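DITP/XTP pyrophosphatase (Mycobacteroides abscessus, PDB 6WWD) probably hydrolyses the non-canonical purine nucleotides XTP, dITP and ITP to their monophosphates and diphosphate, with magnesium as cofactor, cleansing the nucleotide pool. Local coordinates at residues D[3-8]-D[28-33]; D[67-72]-D[125-130]; D[144-149]-D[160-165]. All coordinates share one frame; numbering follows the deposited sequence.

Interaction 1: D[3-8]-D[28-33]; sequences ILVASR and VELVSL
Ile3 and Leu4 pair in parallel with Leu30 and Val31, the short strand axes 4.7 Å apart and inclined at 41°. Ile3 uses both its backbone N, bonded to Glu29 O, and its O, which accepts from Val31 N, and Val5 N continues the ladder to Val31 O at 2.8 Å. On the face carrying Ile3 and Leu30, Leu30 CD2 rests 3.9 Å from Ile3 CB, while the far end of Ile3, CD1, slants across Val28 CG1 at 3.7 Å. The other face joins Leu4 CD1 to Val31 CG2 at 3.8 Å; Leu4 CG is anti to its backbone N (chi1 173°), which also brings Leu4 CD1 near Ser32 O. Beyond the strands, an inverse gamma turn centred on Ala6 swings the chain round, and Leu33 packs against the turn, its CD1 3.4 Å from Ala6 C. Ser7 O accepts a hydrogen bond from Leu33 N at 3.2 Å, tying the loops together. The Arg8 chain crosses Leu33 at about a right angle, and its NH2 continues to a salt bridge with Glu41. Helix 10-22 packs on Val5 and Leu30, completing a beta-alpha-beta unit whose first strand leads into the predicted substrate loop containing Ser7 and Arg8.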
# COMPACT_ATOMS: atom_id res chain seq x y z
N ILE D 3 -30.08 3.06 -16.75
CA ILE D 3 -28.79 2.91 -16.09
C ILE D 3 -27.97 1.91 -16.89
O ILE D 3 -28.45 0.81 -17.19
CB ILE D 3 -28.93 2.44 -14.63
CG1 ILE D 3 -29.64 3.51 -13.79
CG2 ILE D 3 -27.57 2.05 -14.05
CD1 ILE D 3 -29.77 3.16 -12.35
N LEU D 4 -26.74 2.28 -17.24
CA LEU D 4 -25.85 1.36 -17.94
C LEU D 4 -25.17 0.43 -16.93
O LEU D 4 -24.53 0.89 -15.97
CB LEU D 4 -24.82 2.14 -18.75
CG LEU D 4 -23.71 1.33 -19.42
CD1 LEU D 4 -24.25 0.39 -20.53
CD2 LEU D 4 -22.64 2.25 -19.97
N VAL D 5 -25.30 -0.88 -17.14
CA VAL D 5 -24.46 -1.84 -16.44
C VAL D 5 -23.31 -2.24 -17.37
O VAL D 5 -23.54 -2.75 -18.47
CB VAL D 5 -25.26 -3.06 -15.96
CG1 VAL D 5 -24.33 -4.03 -15.25
CG2 VAL D 5 -26.38 -2.61 -15.03
N ALA D 6 -22.07 -1.95 -16.95
CA ALA D 6 -20.89 -2.19 -17.78
C ALA D 6 -20.55 -3.68 -17.80
O ALA D 6 -19.51 -4.14 -17.34
CB ALA D 6 -19.70 -1.36 -17.29
N SER D 7 -21.46 -4.44 -18.38
CA SER D 7 -21.33 -5.88 -18.45
C SER D 7 -21.98 -6.38 -19.73
O SER D 7 -22.90 -5.75 -20.25
CB SER D 7 -21.99 -6.55 -17.24
OG SER D 7 -21.89 -7.96 -17.30
N ARG D 8 -21.47 -7.50 -20.24
CA ARG D 8 -22.13 -8.23 -21.32
C ARG D 8 -22.89 -9.45 -20.81
O ARG D 8 -23.39 -10.24 -21.62
CB ARG D 8 -21.11 -8.67 -22.36
CG ARG D 8 -20.35 -7.53 -23.02
CD ARG D 8 -19.31 -8.06 -23.98
NE ARG D 8 -18.84 -7.00 -24.85
CZ ARG D 8 -17.95 -6.07 -24.49
NH1 ARG D 8 -17.40 -6.10 -23.28
NH2 ARG D 8 -17.60 -5.13 -25.35
N VAL D 28 -36.80 2.01 -13.67
CA VAL D 28 -35.37 1.97 -13.96
C VAL D 28 -35.12 0.80 -14.89
O VAL D 28 -35.21 -0.36 -14.46
CB VAL D 28 -34.52 1.84 -12.69
CG1 VAL D 28 -33.06 1.67 -13.04
CG2 VAL D 28 -34.72 3.05 -11.79
N GLU D 29 -34.82 1.07 -16.15
CA GLU D 29 -34.42 0.01 -17.07
C GLU D 29 -32.90 -0.02 -17.20
O GLU D 29 -32.26 1.01 -17.42
CB GLU D 29 -35.08 0.12 -18.45
CG GLU D 29 -35.18 1.49 -19.08
CD GLU D 29 -36.25 1.53 -20.18
OE1 GLU D 29 -37.26 0.78 -20.07
OE2 GLU D 29 -36.08 2.30 -21.15
N LEU D 30 -32.35 -1.20 -17.00
CA LEU D 30 -30.92 -1.46 -17.13
C LEU D 30 -30.62 -1.81 -18.58
O LEU D 30 -31.36 -2.56 -19.21
CB LEU D 30 -30.53 -2.62 -16.23
CG LEU D 30 -30.97 -2.43 -14.77
CD1 LEU D 30 -30.50 -3.61 -13.96
CD2 LEU D 30 -30.47 -1.11 -14.19
N VAL D 31 -29.53 -1.25 -19.10
CA VAL D 31 -29.03 -1.51 -20.44
C VAL D 31 -27.62 -2.03 -20.26
O VAL D 31 -26.98 -1.77 -19.24
CB VAL D 31 -29.07 -0.27 -21.37
CG1 VAL D 31 -30.46 0.38 -21.35
CG2 VAL D 31 -28.02 0.75 -20.96
N SER D 32 -27.16 -2.87 -21.20
CA SER D 32 -25.85 -3.49 -21.13
C SER D 32 -24.91 -2.88 -22.17
O SER D 32 -25.28 -2.00 -22.95
CB SER D 32 -25.95 -5.00 -21.35
OG SER D 32 -26.08 -5.27 -22.73
N LEU D 33 -23.67 -3.36 -22.18
CA LEU D 33 -22.68 -2.92 -23.16
C LEU D 33 -23.07 -3.29 -24.59
O LEU D 33 -22.53 -2.71 -25.53
CB LEU D 33 -21.32 -3.51 -22.79
CG LEU D 33 -20.75 -2.85 -21.53
CD1 LEU D 33 -19.49 -3.56 -21.04
CD2 LEU D 33 -20.46 -1.39 -21.83

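Interaction 2: D[67-72]-D[125-130]; sequences ACVADD and CALVTP
Val69 and Leu127 stand next to each other on one face of the sheet, a non-hydrogen-bonded antiparallel pair, their side chains meeting aslant through Val69 CG2 and Leu127 CD1 at 3.9 Å. Leu127 CG stands anti to its own N (chi1 166°), which brings CD1 toward the neighbouring strand, 3.7 Å from Cys68 O. Val69 uses its two branches differently: CG2 meets the leucine, whereas CG1 lies beside the carbonyl oxygen of Ala126. Farther along the same face, Asp71 CB touches Cys125 SG at 4.0 Å; the carboxylate itself leads away, and its OD2 makes a long, weak ion pair with Lys12, a predicted substrate-binding residue. At the other end, Ala67 CB fits against Pro130 CD at 3.8 Å, with the proline ring also close to the alanine N. The opposite face carries the smaller Cys68, Ala70 and Ala126 together with Val128. Helix 49-64 packs there on Cys68 through Val61 and on Ala70 through Lys56.

Two pairs of reciprocal backbone bonds hold the strands: Cys68 with Val128, and Ala70 with Ala126, where Ala126 N reaches Ala70 O at 2.8 Å. The Val69, Leu127 and Cys125 face meets Leu188 and Leu192 of the second subunit. The contact therefore combines a regular polar ladder with an apolar face that takes part in the homodimer interface. The ladder fixes the strand carrying Asp72, the predicted proton acceptor and magnesium ligand; Lys56, bonded to both Asp72 OD1 and Asp71 O, probably helps to set that carboxylate.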
# COMPACT_ATOMS: atom_id res chain seq x y z
N ALA D 67 -25.96 7.09 -16.02
CA ALA D 67 -25.36 6.53 -14.83
C ALA D 67 -24.88 5.12 -15.14
O ALA D 67 -25.52 4.37 -15.89
CB ALA D 67 -26.37 6.54 -13.68
N CYS D 68 -23.72 4.76 -14.61
CA CYS D 68 -23.10 3.50 -14.98
C CYS D 68 -22.65 2.77 -13.73
O CYS D 68 -21.98 3.35 -12.89
CB CYS D 68 -21.91 3.69 -15.94
SG CYS D 68 -21.12 2.10 -16.27
N VAL D 69 -23.05 1.52 -13.61
CA VAL D 69 -22.58 0.61 -12.57
C VAL D 69 -21.62 -0.38 -13.21
O VAL D 69 -21.94 -0.97 -14.25
CB VAL D 69 -23.75 -0.13 -11.89
CG1 VAL D 69 -23.22 -1.21 -10.97
CG2 VAL D 69 -24.62 0.83 -11.14
N ALA D 70 -20.46 -0.56 -12.60
CA ALA D 70 -19.47 -1.51 -13.08
C ALA D 70 -18.99 -2.36 -11.91
O ALA D 70 -19.03 -1.91 -10.76
CB ALA D 70 -18.27 -0.81 -13.72
N ASP D 71 -18.54 -3.57 -12.20
CA ASP D 71 -18.05 -4.42 -11.13
C ASP D 71 -16.66 -4.95 -11.46
O ASP D 71 -16.15 -4.81 -12.58
CB ASP D 71 -19.05 -5.54 -10.81
CG ASP D 71 -19.52 -6.25 -12.04
OD1 ASP D 71 -18.66 -6.62 -12.88
OD2 ASP D 71 -20.75 -6.39 -12.19
N ASP D 72 -16.01 -5.49 -10.43
CA ASP D 72 -14.63 -5.97 -10.55
C ASP D 72 -14.34 -6.89 -9.38
O ASP D 72 -14.43 -6.45 -8.23
CB ASP D 72 -13.66 -4.79 -10.56
CG ASP D 72 -12.41 -5.09 -11.33
OD1 ASP D 72 -12.31 -4.66 -12.50
OD2 ASP D 72 -11.55 -5.80 -10.79
N CYS D 125 -17.92 -2.86 -6.62
CA CYS D 125 -18.98 -2.28 -7.45
C CYS D 125 -18.85 -0.78 -7.40
O CYS D 125 -18.76 -0.20 -6.31
CB CYS D 125 -20.37 -2.68 -6.94
SG CYS D 125 -20.94 -4.30 -7.46
N ALA D 126 -18.86 -0.14 -8.57
CA ALA D 126 -18.78 1.32 -8.63
C ALA D 126 -19.99 1.90 -9.35
O ALA D 126 -20.56 1.28 -10.26
CB ALA D 126 -17.50 1.78 -9.33
N LEU D 127 -20.39 3.09 -8.90
CA LEU D 127 -21.42 3.87 -9.57
C LEU D 127 -20.84 5.24 -9.86
O LEU D 127 -20.28 5.89 -8.97
CB LEU D 127 -22.68 4.01 -8.71
CG LEU D 127 -23.67 5.09 -9.20
CD1 LEU D 127 -24.39 4.68 -10.47
CD2 LEU D 127 -24.67 5.48 -8.11
N VAL D 128 -20.99 5.68 -11.11
CA VAL D 128 -20.68 7.05 -11.51
C VAL D 128 -21.93 7.61 -12.17
O VAL D 128 -22.53 6.96 -13.03
CB VAL D 128 -19.47 7.12 -12.46
CG1 VAL D 128 -19.20 8.56 -12.88
CG2 VAL D 128 -18.23 6.53 -11.80
N THR D 129 -22.34 8.76 -11.72
CA THR D 129 -23.57 9.37 -12.21
C THR D 129 -23.26 10.29 -13.38
O THR D 129 -22.11 10.69 -13.59
CB THR D 129 -24.24 10.16 -11.08
OG1 THR D 129 -23.44 11.29 -10.74
CG2 THR D 129 -24.46 9.26 -9.85
N PRO D 130 -24.27 10.66 -14.16
CA PRO D 130 -24.03 11.61 -15.25
C PRO D 130 -23.43 12.93 -14.78
O PRO D 130 -22.69 13.58 -15.53
CB PRO D 130 -25.43 11.81 -15.86
CG PRO D 130 -26.19 10.60 -15.49
CD PRO D 130 -25.68 10.21 -14.13

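Interaction 3: D[144-149]-D[160-165]; sequences SIARIP and IFVPRG
An antiparallel pairing at the end of the mixed sheet joins Ser144 and Ile145, closing strand 134-145, to the short strand 161-163. Ser144 and Val162 form its hydrogen-bonded pair: Val162 N gives a nearly straight bond to Ser144 O at 2.7 Å, and the return bond from Ser144 N to Val162 O is more bent, 143° at the hydrogen. A water spans the same pair, donating to Val162 O and hydrogen-bonded to Ser144 OG. The serine hydroxyl sits between its backbone N and carbonyl carbon (chi1 59°), a placement that leaves OG near Val162 CB and in reach of this water. One step on, Ala146 N bonds to Ile160 O at 2.7 Å, and Ala146 CB packs on Val162 CG2 at 3.7 Å.

In this Ham1 fold, the ten residues linking the segments include the predicted substrate-binding run Phe155 to Asp158, so the pairing closes the base of that excursion. Ile145 CD1 approaches the Phe161 ring at its edge, near the ring plane; the ring also meets Phe121 and Trp141. Pro149 and Ile160 lie side by side and point the same way, with Pro149 CG 3.8 Å from Ile160 CG2. Helix 98-108 covers Ile160 through Thr102, Leu105 and Leu106, while Arg164 reaches across to form a salt bridge with Glu134 of the second subunit.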
# COMPACT_ATOMS: atom_id res chain seq x y z
N SER D 144 -7.70 -18.05 3.38
CA SER D 144 -6.30 -18.35 3.10
C SER D 144 -6.25 -19.33 1.93
O SER D 144 -7.27 -19.88 1.51
CB SER D 144 -5.59 -18.90 4.34
OG SER D 144 -6.22 -20.08 4.79
N ILE D 145 -5.05 -19.54 1.41
CA ILE D 145 -4.87 -20.43 0.27
C ILE D 145 -4.51 -21.82 0.77
O ILE D 145 -3.58 -21.99 1.56
CB ILE D 145 -3.79 -19.89 -0.69
CG1 ILE D 145 -4.14 -18.45 -1.13
CG2 ILE D 145 -3.61 -20.84 -1.88
CD1 ILE D 145 -5.53 -18.29 -1.72
N ALA D 146 -5.25 -22.83 0.29
CA ALA D 146 -4.93 -24.21 0.61
C ALA D 146 -3.59 -24.62 -0.01
O ALA D 146 -3.04 -23.97 -0.90
CB ALA D 146 -6.04 -25.15 0.11
N ARG D 147 -3.10 -25.76 0.46
CA ARG D 147 -1.89 -26.34 -0.09
C ARG D 147 -2.18 -27.31 -1.22
O ARG D 147 -1.33 -27.51 -2.09
CB ARG D 147 -1.10 -27.06 1.00
CG ARG D 147 -0.69 -26.10 2.07
CD ARG D 147 0.40 -26.66 2.94
NE ARG D 147 0.77 -25.67 3.95
CZ ARG D 147 1.81 -24.85 3.85
NH1 ARG D 147 2.61 -24.91 2.79
NH2 ARG D 147 2.05 -23.99 4.81
N ILE D 148 -3.35 -27.95 -1.20
CA ILE D 148 -3.80 -28.79 -2.31
C ILE D 148 -5.28 -28.55 -2.55
O ILE D 148 -6.06 -28.34 -1.61
CB ILE D 148 -3.55 -30.30 -2.04
CG1 ILE D 148 -4.28 -30.76 -0.78
CG2 ILE D 148 -2.06 -30.59 -1.93
CD1 ILE D 148 -4.16 -32.21 -0.52
N PRO D 149 -5.70 -28.60 -3.82
CA PRO D 149 -7.11 -28.34 -4.13
C PRO D 149 -8.02 -29.42 -3.57
O PRO D 149 -7.64 -30.59 -3.47
CB PRO D 149 -7.15 -28.34 -5.66
CG PRO D 149 -5.70 -28.22 -6.09
CD PRO D 149 -4.92 -28.91 -5.03
N ILE D 160 -8.99 -23.93 -3.96
CA ILE D 160 -7.82 -23.65 -3.15
C ILE D 160 -8.04 -22.49 -2.19
O ILE D 160 -7.09 -22.03 -1.56
CB ILE D 160 -6.56 -23.38 -4.00
CG1 ILE D 160 -6.80 -22.17 -4.93
CG2 ILE D 160 -6.10 -24.64 -4.74
CD1 ILE D 160 -5.54 -21.70 -5.60
N PHE D 161 -9.26 -21.98 -2.08
CA PHE D 161 -9.56 -20.90 -1.16
C PHE D 161 -10.20 -21.48 0.09
O PHE D 161 -11.28 -22.07 0.02
CB PHE D 161 -10.48 -19.85 -1.79
CG PHE D 161 -10.80 -18.70 -0.88
CD1 PHE D 161 -9.85 -17.73 -0.60
CD2 PHE D 161 -12.05 -18.60 -0.26
CE1 PHE D 161 -10.13 -16.66 0.26
CE2 PHE D 161 -12.35 -17.53 0.60
CZ PHE D 161 -11.38 -16.56 0.86
N VAL D 162 -9.54 -21.30 1.24
CA VAL D 162 -10.05 -21.78 2.52
C VAL D 162 -10.66 -20.59 3.26
O VAL D 162 -9.90 -19.72 3.72
CB VAL D 162 -8.95 -22.45 3.37
CG1 VAL D 162 -9.53 -22.92 4.69
CG2 VAL D 162 -8.30 -23.62 2.61
N PRO D 163 -11.98 -20.49 3.36
CA PRO D 163 -12.59 -19.41 4.15
C PRO D 163 -12.18 -19.47 5.62
O PRO D 163 -12.17 -20.54 6.24
CB PRO D 163 -14.09 -19.68 4.00
CG PRO D 163 -14.20 -20.45 2.76
CD PRO D 163 -12.99 -21.34 2.73
N ARG D 164 -11.88 -18.31 6.19
CA ARG D 164 -11.60 -18.26 7.61
C ARG D 164 -12.80 -18.80 8.39
O ARG D 164 -13.95 -18.61 8.00
CB ARG D 164 -11.27 -16.82 8.02
CG ARG D 164 -10.10 -16.73 8.98
CD ARG D 164 -9.46 -15.36 8.99
NE ARG D 164 -8.56 -15.17 7.85
CZ ARG D 164 -8.02 -14.00 7.52
NH1 ARG D 164 -8.31 -12.92 8.25
NH2 ARG D 164 -7.22 -13.89 6.45
N GLY D 165 -12.51 -19.55 9.46
CA GLY D 165 -13.53 -20.21 10.25
C GLY D 165 -13.67 -21.70 10.01
O GLY D 165 -14.52 -22.34 10.65
O HOH W 1 -8.56 -19.78 6.07

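In the fold
All three contacts belong to one mixed sheet. Interactions 1 and 2 are neighbours, their centres 10 Å apart, because strand 2-5 lies parallel to strand 67-77: Leu4 N probably bonds to Ala67 O at 2.8 Å and Leu4 O to Val69 N at 2.9 Å. Both carry predicted active-site residues, Ser7 and Arg8 in interaction 1 and Asp72 in interaction 2, with the side chain of Ala6 about 9 Å from that of Asp72. Interaction 3 lies across the chain's centre, about 31 Å from interaction 2 between centres, yet strands 118-128 and 134-145 pair directly and connect them through the sheet. It borders another part of the predicted substrate site, near Tyr157. Interactions 2 and 3 both touch the second subunit.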